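Local coordinates for protein NAD-dependent aldehyde dehydrogenase (Sinorhizobium meliloti, PDB 3U4J) that probably oxidises aldehydes with NAD or NADP as the electron acceptor, and is a tetramer of the aldehyde dehydrogenase family that binds calcium in the crystal, at residues Lys195-Glu198 with Phe199-Gly202; Ala106-Glu109 with Ser110-Gly114; Gly84-Arg87 with Ser88-Met91. All blocks are in the same frame, centred on the assembly; numbering follows the deposited sequence.

Contact 1 (Lys195-Glu198 with Phe199-Gly202)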
ATOM      1  N   LYS A 195     -16.158 -21.292 -18.055  1.00  9.09           N
ATOM      2  CA  LYS A 195     -17.392 -22.032 -18.278  1.00 10.10           C
ATOM      3  C   LYS A 195     -18.630 -21.127 -18.119  1.00  9.61           C
ATOM      4  O   LYS A 195     -19.049 -20.847 -16.990  1.00 10.78           O
ATOM      5  CB  LYS A 195     -17.465 -23.193 -17.289  1.00  9.36           C
ATOM      6  CG  LYS A 195     -18.374 -24.324 -17.756  1.00 13.22           C
ATOM      7  CD  LYS A 195     -19.754 -24.124 -17.323  1.00 16.59           C
ATOM      8  CE  LYS A 195     -20.689 -24.909 -18.240  1.00 16.68           C
ATOM      9  NZ  LYS A 195     -22.039 -24.368 -17.983  1.00 14.51           N
ATOM     10  N   PRO A 196     -19.189 -20.621 -19.230  1.00 10.24           N
ATOM     11  CA  PRO A 196     -20.380 -19.776 -19.060  1.00  9.47           C
ATOM     12  C   PRO A 196     -21.652 -20.622 -18.976  1.00 10.16           C
ATOM     13  O   PRO A 196     -21.611 -21.853 -19.175  1.00  9.23           O
ATOM     14  CB  PRO A 196     -20.381 -18.919 -20.313  1.00 10.18           C
ATOM     15  CG  PRO A 196     -19.707 -19.804 -21.357  1.00 10.86           C
ATOM     16  CD  PRO A 196     -18.740 -20.683 -20.636  1.00  9.69           C
ATOM     17  N   SER A 197     -22.769 -19.968 -18.676  1.00  9.52           N
ATOM     18  CA  SER A 197     -24.035 -20.661 -18.578  1.00 10.26           C
ATOM     19  C   SER A 197     -24.437 -21.317 -19.900  1.00  9.54           C
ATOM     20  O   SER A 197     -24.216 -20.771 -20.972  1.00  9.01           O
ATOM     21  CB  SER A 197     -25.137 -19.683 -18.165  1.00  9.67           C
ATOM     22  OG  SER A 197     -26.387 -20.314 -18.307  1.00 11.16           O
ATOM     23  N   GLU A 198     -25.061 -22.485 -19.788  1.00 10.17           N
ATOM     24  CA  GLU A 198     -25.707 -23.190 -20.910  1.00 10.73           C
ATOM     25  C   GLU A 198     -26.660 -22.319 -21.704  1.00 10.70           C
ATOM     26  O   GLU A 198     -26.886 -22.576 -22.894  1.00 10.93           O
ATOM     27  CB  GLU A 198     -26.485 -24.400 -20.372  1.00 11.17           C
ATOM     28  CG  GLU A 198     -27.678 -23.988 -19.492  1.00 14.49           C
ATOM     29  CD  GLU A 198     -28.197 -25.124 -18.597  1.00 21.55           C
ATOM     30  OE1 GLU A 198     -29.329 -25.573 -18.849  1.00 22.68           O
ATOM     31  OE2 GLU A 198     -27.475 -25.560 -17.664  1.00 22.87           O
ATOM     32  N   PHE A 199     -27.278 -21.332 -21.051  1.00  9.40           N
ATOM     33  CA  PHE A 199     -28.150 -20.383 -21.758  1.00 10.40           C
ATOM     34  C   PHE A 199     -27.451 -19.268 -22.549  1.00  9.46           C
ATOM     35  O   PHE A 199     -28.079 -18.657 -23.411  1.00  9.33           O
ATOM     36  CB  PHE A 199     -29.125 -19.675 -20.794  1.00 10.50           C
ATOM     37  CG  PHE A 199     -30.007 -20.615 -20.019  1.00 15.33           C
ATOM     38  CD1 PHE A 199     -30.785 -21.569 -20.679  1.00 20.51           C
ATOM     39  CD2 PHE A 199     -30.058 -20.551 -18.643  1.00 18.01           C
ATOM     40  CE1 PHE A 199     -31.622 -22.445 -19.966  1.00 20.28           C
ATOM     41  CE2 PHE A 199     -30.887 -21.417 -17.909  1.00 23.57           C
ATOM     42  CZ  PHE A 199     -31.666 -22.371 -18.575  1.00 21.88           C
ATOM     43  N   THR A 200     -26.201 -18.961 -22.224  1.00  8.85           N
ATOM     44  CA  THR A 200     -25.622 -17.666 -22.638  1.00  9.45           C
ATOM     45  C   THR A 200     -24.122 -17.782 -22.901  1.00 10.10           C
ATOM     46  O   THR A 200     -23.304 -17.138 -22.247  1.00 11.24           O
ATOM     47  CB  THR A 200     -25.856 -16.561 -21.590  1.00  8.91           C
ATOM     48  OG1 THR A 200     -25.404 -17.015 -20.312  1.00  7.23           O
ATOM     49  CG2 THR A 200     -27.351 -16.200 -21.465  1.00  9.96           C
ATOM     50  N   SER A 201     -23.756 -18.612 -23.859  1.00  9.84           N
ATOM     51  CA  SER A 201     -22.348 -18.866 -24.076  1.00  9.63           C
ATOM     52  C   SER A 201     -21.719 -18.029 -25.183  1.00  9.71           C
ATOM     53  O   SER A 201     -20.515 -18.005 -25.310  1.00 10.16           O
ATOM     54  CB  SER A 201     -22.136 -20.360 -24.331  1.00  9.31           C
ATOM     55  OG  SER A 201     -22.474 -21.091 -23.165  1.00  9.75           O
ATOM     56  N   GLY A 202     -22.533 -17.338 -25.966  1.00  9.96           N
ATOM     57  CA  GLY A 202     -22.060 -16.692 -27.184  1.00 10.14           C
ATOM     58  C   GLY A 202     -21.046 -15.593 -26.925  1.00 10.18           C
ATOM     59  O   GLY A 202     -19.960 -15.592 -27.520  1.00  9.93           O
TER
HETATM   60  O   HOH W   1     -22.151 -23.315 -21.641  1.00 11.84           O
HETATM   61  O   HOH W   2     -22.480 -17.035 -18.641  1.00 10.98           O
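Ser197 and the three residues after it close a type I turn, and its two oxygens do most of the holding. Ser197 O is gripped from opposite faces of its carbonyl plane: Thr200 N donates to it at 3.0 Å, nearly straight (166°), and Ser201 OG at 2.8 Å. Ser197 OG, anti to its own backbone N (chi1 170°), turns forward to accept Phe199 N at 3.1 Å, an ST turn inside the beta turn. Pro196 CG packs on Ser201 OG at 3.5 Å, and a water donates to both Pro196 O and that hydroxyl. This inner side is buried and tight. The outer side, Glu198 and Phe199, is partly exposed and held more lightly: Glu198 CG sits over the centre of the Phe199 ring, 4.0 Å from its centroid, a CH-pi contact with the two chains side by side. A serine in place of Phe199 has no ring to lie against Glu198 CG, and the Glu198 chain would probably be freer to swing. Lys195 NZ bonds Pro196 O and, outside, Gly226 O. Lys-Pro-Ser-Glu is a recurrent sequence beside the adenosine ribose of the cofactor in relatives, so polar bonding here is consistent with a loop preshaped for NAD(P).

Contact 2 (Ala106-Glu109 with Ser110-Gly114)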
ATOM      1  N   ALA A 106     -23.144  -6.714 -28.334  1.00  9.82           N
ATOM      2  CA  ALA A 106     -24.309  -6.231 -27.591  1.00  9.61           C
ATOM      3  C   ALA A 106     -25.511  -7.022 -28.072  1.00  9.80           C
ATOM      4  O   ALA A 106     -26.384  -7.423 -27.266  1.00  9.17           O
ATOM      5  CB  ALA A 106     -24.527  -4.714 -27.834  1.00  9.08           C
ATOM      6  N   LEU A 107     -25.556  -7.232 -29.393  1.00  9.57           N
ATOM      7  CA  LEU A 107     -26.649  -8.000 -30.003  1.00 10.14           C
ATOM      8  C   LEU A 107     -26.692  -9.465 -29.515  1.00 10.58           C
ATOM      9  O   LEU A 107     -27.764  -9.989 -29.179  1.00 11.04           O
ATOM     10  CB  LEU A 107     -26.611  -7.906 -31.537  1.00  9.50           C
ATOM     11  CG  LEU A 107     -27.726  -8.697 -32.272  1.00 10.94           C
ATOM     12  CD1 LEU A 107     -29.165  -8.211 -31.888  1.00  9.43           C
ATOM     13  CD2 LEU A 107     -27.519  -8.650 -33.779  1.00  9.88           C
ATOM     14  N   ILE A 108     -25.534 -10.120 -29.471  1.00 11.21           N
ATOM     15  CA  ILE A 108     -25.450 -11.483 -28.925  1.00 11.90           C
ATOM     16  C   ILE A 108     -26.054 -11.513 -27.498  1.00 12.37           C
ATOM     17  O   ILE A 108     -26.948 -12.313 -27.222  1.00 11.86           O
ATOM     18  CB  ILE A 108     -23.999 -12.019 -28.942  1.00 11.64           C
ATOM     19  CG1 ILE A 108     -23.473 -12.099 -30.370  1.00 11.87           C
ATOM     20  CG2 ILE A 108     -23.893 -13.454 -28.288  1.00 12.00           C
ATOM     21  CD1 ILE A 108     -22.000 -12.581 -30.407  1.00 12.19           C
ATOM     22  N   GLU A 109     -25.593 -10.608 -26.621  1.00 13.00           N
ATOM     23  CA  GLU A 109     -26.015 -10.599 -25.220  1.00 13.84           C
ATOM     24  C   GLU A 109     -27.510 -10.400 -25.156  1.00 12.88           C
ATOM     25  O   GLU A 109     -28.185 -11.047 -24.371  1.00 12.69           O
ATOM     26  CB  GLU A 109     -25.383  -9.443 -24.413  1.00 14.68           C
ATOM     27  CG  GLU A 109     -23.989  -9.639 -23.865  1.00 20.13           C
ATOM     28  CD  GLU A 109     -23.838 -10.690 -22.764  1.00 21.29           C
ATOM     29  OE1 GLU A 109     -23.671 -10.326 -21.564  1.00 20.64           O
ATOM     30  OE2 GLU A 109     -23.829 -11.874 -23.127  1.00 22.15           O
ATOM     31  N   SER A 110     -28.014  -9.475 -25.965  1.00 12.19           N
ATOM     32  CA  SER A 110     -29.444  -9.148 -25.974  1.00 12.24           C
ATOM     33  C   SER A 110     -30.287 -10.369 -26.357  1.00 11.87           C
ATOM     34  O   SER A 110     -31.274 -10.728 -25.676  1.00 10.88           O
ATOM     35  CB  SER A 110     -29.711  -7.996 -26.953  1.00 12.33           C
ATOM     36  OG  SER A 110     -31.073  -7.639 -26.943  1.00 16.34           O
ATOM     37  N   LEU A 111     -29.895 -11.000 -27.458  1.00 10.88           N
ATOM     38  CA  LEU A 111     -30.621 -12.159 -27.962  1.00 10.74           C
ATOM     39  C   LEU A 111     -30.593 -13.353 -26.999  1.00 10.14           C
ATOM     40  O   LEU A 111     -31.602 -14.024 -26.816  1.00 10.10           O
ATOM     41  CB  LEU A 111     -30.052 -12.561 -29.323  1.00 11.32           C
ATOM     42  CG  LEU A 111     -30.392 -11.644 -30.509  1.00 12.83           C
ATOM     43  CD1 LEU A 111     -29.594 -12.084 -31.780  1.00 13.88           C
ATOM     44  CD2 LEU A 111     -31.880 -11.653 -30.749  1.00 13.78           C
ATOM     45  N   GLU A 112     -29.426 -13.640 -26.412  1.00  9.41           N
ATOM     46  CA  GLU A 112     -29.277 -14.827 -25.584  1.00  9.46           C
ATOM     47  C   GLU A 112     -29.800 -14.602 -24.176  1.00  9.40           C
ATOM     48  O   GLU A 112     -30.359 -15.515 -23.577  1.00 10.29           O
ATOM     49  CB  GLU A 112     -27.815 -15.302 -25.523  1.00  9.21           C
ATOM     50  CG  GLU A 112     -27.246 -15.671 -26.881  1.00  9.50           C
ATOM     51  CD  GLU A 112     -25.835 -16.230 -26.828  1.00 10.85           C
ATOM     52  OE1 GLU A 112     -25.244 -16.360 -25.728  1.00 12.50           O
ATOM     53  OE2 GLU A 112     -25.307 -16.552 -27.914  1.00 12.79           O
ATOM     54  N   VAL A 113     -29.598 -13.403 -23.643  1.00  9.15           N
ATOM     55  CA  VAL A 113     -29.981 -13.135 -22.268  1.00 10.07           C
ATOM     56  C   VAL A 113     -31.416 -12.565 -22.178  1.00 10.19           C
ATOM     57  O   VAL A 113     -32.050 -12.738 -21.166  1.00 11.45           O
ATOM     58  CB  VAL A 113     -28.973 -12.161 -21.545  1.00  9.11           C
ATOM     59  CG1 VAL A 113     -29.440 -11.811 -20.124  1.00 10.20           C
ATOM     60  CG2 VAL A 113     -27.561 -12.731 -21.530  1.00  9.16           C
ATOM     61  N   GLY A 114     -31.910 -11.899 -23.219  1.00 10.60           N
ATOM     62  CA  GLY A 114     -33.165 -11.133 -23.115  1.00 10.89           C
ATOM     63  C   GLY A 114     -32.951  -9.744 -22.528  1.00 11.61           C
ATOM     64  O   GLY A 114     -33.881  -9.106 -22.064  1.00 11.74           O
TER
HETATM   65  O   HOH W   3     -23.934 -14.383 -24.511  1.00 20.56           O
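Glu109 and Val113 run side by side along the last turns of helix 102-113, and Val113 CB rests 3.1 Å from Glu109 O, the carbonyl that also accepts Val113 N. The Glu109 chain bends at chi2 (-67°), which turns the carboxylate back beside Val113, OE2 coming within 4.1 Å of Val113 CG2. That carboxylate is buried but well supplied: Thr203 OG1 bonds OE2, Phe175 N bonds OE1, and a water donates to both Glu109 OE2 and Glu112 OE1. The two acids, with Glu109 OE2 and Glu112 OE1 5.4 Å apart, would repel each other if both are ionised, and the shared water is likely to soften this.

Ser110 lies one residue on. Its CB leans on Ala106 O at 3.4 Å, while OG, anti to the backbone N (chi1 -178°), bonds Lys115 O just past the helix. Ile108 meets Glu112 with its short branch: CG2 touches OE2 at 3.4 Å, the two chains pointing the same way, and the other oxygen, OE1, takes the amide of Gly202. On a further side Leu107 and Leu111 cross obliquely, CD1 of Leu107 being 3.9 Å from CG of Leu111.

The backbone keeps alpha-helical bonding to the end, Gly114 N reaching Ser110 O at 2.8 Å. There Gly114 takes positive phi (83°), a conformation easily adopted without a side chain: the classic glycine-terminated C-end of an alpha helix.

Contact 3 (Gly84-Arg87 with Ser88-Met91)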
ATOM      1  N   GLY A  84       4.841  -8.064 -16.733  1.00 11.75           N
ATOM      2  CA  GLY A  84       3.536  -7.454 -16.574  1.00 11.53           C
ATOM      3  C   GLY A  84       3.202  -6.562 -17.769  1.00 11.47           C
ATOM      4  O   GLY A  84       2.086  -6.595 -18.294  1.00 11.76           O
ATOM      5  N   ALA A  85       4.175  -5.790 -18.230  1.00 10.55           N
ATOM      6  CA  ALA A  85       4.003  -4.916 -19.395  1.00 10.39           C
ATOM      7  C   ALA A  85       3.578  -5.693 -20.666  1.00 10.32           C
ATOM      8  O   ALA A  85       2.749  -5.226 -21.441  1.00  8.18           O
ATOM      9  CB  ALA A  85       5.319  -4.140 -19.669  1.00 10.67           C
ATOM     10  N   GLU A  86       4.189  -6.859 -20.888  1.00  9.73           N
ATOM     11  CA  GLU A  86       3.841  -7.698 -22.034  1.00 10.62           C
ATOM     12  C   GLU A  86       2.402  -8.212 -21.949  1.00  9.74           C
ATOM     13  O   GLU A  86       1.654  -8.213 -22.934  1.00  9.41           O
ATOM     14  CB  GLU A  86       4.853  -8.854 -22.179  1.00 10.95           C
ATOM     15  CG  GLU A  86       6.215  -8.359 -22.680  1.00 14.97           C
ATOM     16  CD  GLU A  86       7.286  -9.455 -22.719  1.00 18.60           C
ATOM     17  OE1 GLU A  86       7.844  -9.655 -23.798  1.00 23.14           O
ATOM     18  OE2 GLU A  86       7.565 -10.107 -21.689  1.00 17.16           O
ATOM     19  N   ARG A  87       2.007  -8.629 -20.759  1.00  8.75           N
ATOM     20  CA  ARG A  87       0.644  -9.125 -20.570  1.00  8.67           C
ATOM     21  C   ARG A  87      -0.336  -7.986 -20.743  1.00  9.39           C
ATOM     22  O   ARG A  87      -1.365  -8.157 -21.357  1.00  9.03           O
ATOM     23  CB  ARG A  87       0.477  -9.778 -19.200  1.00  7.83           C
ATOM     24  CG  ARG A  87       1.138 -11.184 -19.093  1.00  7.06           C
ATOM     25  CD  ARG A  87       0.684 -11.946 -17.798  1.00  8.93           C
ATOM     26  NE  ARG A  87       1.289 -11.323 -16.616  1.00 11.72           N
ATOM     27  CZ  ARG A  87       2.490 -11.618 -16.131  1.00 12.70           C
ATOM     28  NH1 ARG A  87       3.224 -12.567 -16.711  1.00 11.87           N
ATOM     29  NH2 ARG A  87       2.968 -10.945 -15.086  1.00  8.82           N
ATOM     30  N   SER A  88       0.021  -6.819 -20.199  1.00  9.56           N
ATOM     31  CA  SER A  88      -0.811  -5.617 -20.268  1.00 10.33           C
ATOM     32  C   SER A  88      -1.111  -5.207 -21.721  1.00  9.47           C
ATOM     33  O   SER A  88      -2.259  -4.917 -22.067  1.00  8.39           O
ATOM     34  CB  SER A  88      -0.104  -4.486 -19.491  1.00 10.78           C
ATOM     35  OG  SER A  88      -0.765  -3.247 -19.655  1.00 15.91           O
ATOM     36  N   ARG A  89      -0.075  -5.145 -22.552  1.00  8.66           N
ATOM     37  CA  ARG A  89      -0.243  -4.793 -23.970  1.00  9.25           C
ATOM     38  C   ARG A  89      -1.241  -5.721 -24.676  1.00  8.98           C
ATOM     39  O   ARG A  89      -2.076  -5.258 -25.444  1.00  9.21           O
ATOM     40  CB  ARG A  89       1.099  -4.785 -24.707  1.00  8.88           C
ATOM     41  CG  ARG A  89       2.029  -3.648 -24.217  1.00 11.49           C
ATOM     42  CD  ARG A  89       3.444  -3.610 -24.858  1.00 15.28           C
ATOM     43  NE  ARG A  89       4.295  -2.720 -24.045  1.00 13.99           N
ATOM     44  CZ  ARG A  89       5.427  -3.058 -23.425  1.00 17.32           C
ATOM     45  NH1 ARG A  89       5.942  -4.287 -23.541  1.00 14.73           N
ATOM     46  NH2 ARG A  89       6.067  -2.140 -22.686  1.00 16.62           N
ATOM     47  N   LEU A  90      -1.155  -7.022 -24.411  1.00  9.54           N
ATOM     48  CA  LEU A  90      -2.074  -7.964 -25.027  1.00  9.55           C
ATOM     49  C   LEU A  90      -3.504  -7.759 -24.527  1.00  9.11           C
ATOM     50  O   LEU A  90      -4.452  -7.842 -25.302  1.00  9.59           O
ATOM     51  CB  LEU A  90      -1.580  -9.397 -24.789  1.00 10.21           C
ATOM     52  CG  LEU A  90      -0.246  -9.642 -25.546  1.00  9.49           C
ATOM     53  CD1 LEU A  90       0.512 -10.882 -25.038  1.00 11.94           C
ATOM     54  CD2 LEU A  90      -0.503  -9.709 -27.076  1.00 14.26           C
HETATM   55  N   MSE A  91      -3.652  -7.502 -23.238  1.00  8.42           N
HETATM   56  CA  MSE A  91      -4.974  -7.229 -22.650  1.00  9.36           C
HETATM   57  C   MSE A  91      -5.572  -5.922 -23.153  1.00  9.59           C
HETATM   58  O   MSE A  91      -6.794  -5.821 -23.299  1.00  9.94           O
HETATM   59  CB  MSE A  91      -4.867  -7.186 -21.117  1.00  9.46           C
HETATM   60  CG  MSE A  91      -4.438  -8.521 -20.532  1.00 12.33           C
HETATM   61 SE   MSE A  91      -3.882  -8.394 -18.677  1.00 26.80          SE
HETATM   62  CE  MSE A  91      -5.598  -7.845 -17.878  1.00 21.17           C
TER
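The opening turns of helix 84-100 bring Ala85 under Arg89. Ala85 CB lies over a face of the Arg89 guanidinium, 3.7 Å from NH2, and Ala85 O is 3.3 Å from Arg89 CG while accepting the Arg89 amide. The arginine is extended from CG to NE; with CG anti to the carbonyl carbon (chi1 -67°), the chain runs back toward the start of the helix and lays the guanidinium over Ala85. NH2 ends in a salt bridge to Asp129 of the third subunit. Glu86 takes a different job: its OE2 accepts Ser83 N, the side-chain-to-amide half of a capping box, leaving its OE1 5.7 Å from Arg89 NH1, a distance at which only a diffuse attraction is likely.

The next carbonyls are packed by side chains one turn on. Leu90 CG lies 3.5 Å from Glu86 O, whose bond to Leu90 N is long and weak. Met91, a selenomethionine here, sets CG at 3.2 Å and SE at 3.7 Å from Arg87 O. Ser88 OG is bonded to Ala135 O, and Arg87 NH1 to Trp79 O.

Met91 and Ser88 thus seat this helix on helix 117-138, whose Ala134, Ala135 and Ala138 receive the selenomethionine, while Arg87 packs on Asn148 of the second subunit and Ala85 on Glu465 of the third.

In the fold
Contacts 1 and 2 are direct neighbours, centres 12 Å apart: Glu112 OE1 lies 2.9 Å from Gly202 N, a probable hydrogen bond to the first residue of helix 202-214, and Thr200 CG2 packs on Val113 CG2 at 3.5 Å. The end of helix 102-113 therefore braces the loop that follows strand 191-195. Contact 2 also looks toward the calcium site formed with Leu17 and Glu50, the ion lying about 8 Å from the Leu111 side chain. Contact 3 stands apart, its nearest atoms about 17 Å from those of either other contact, although helix 84-100 directly precedes helix 102-113; it serves the interfaces of the tetramer instead.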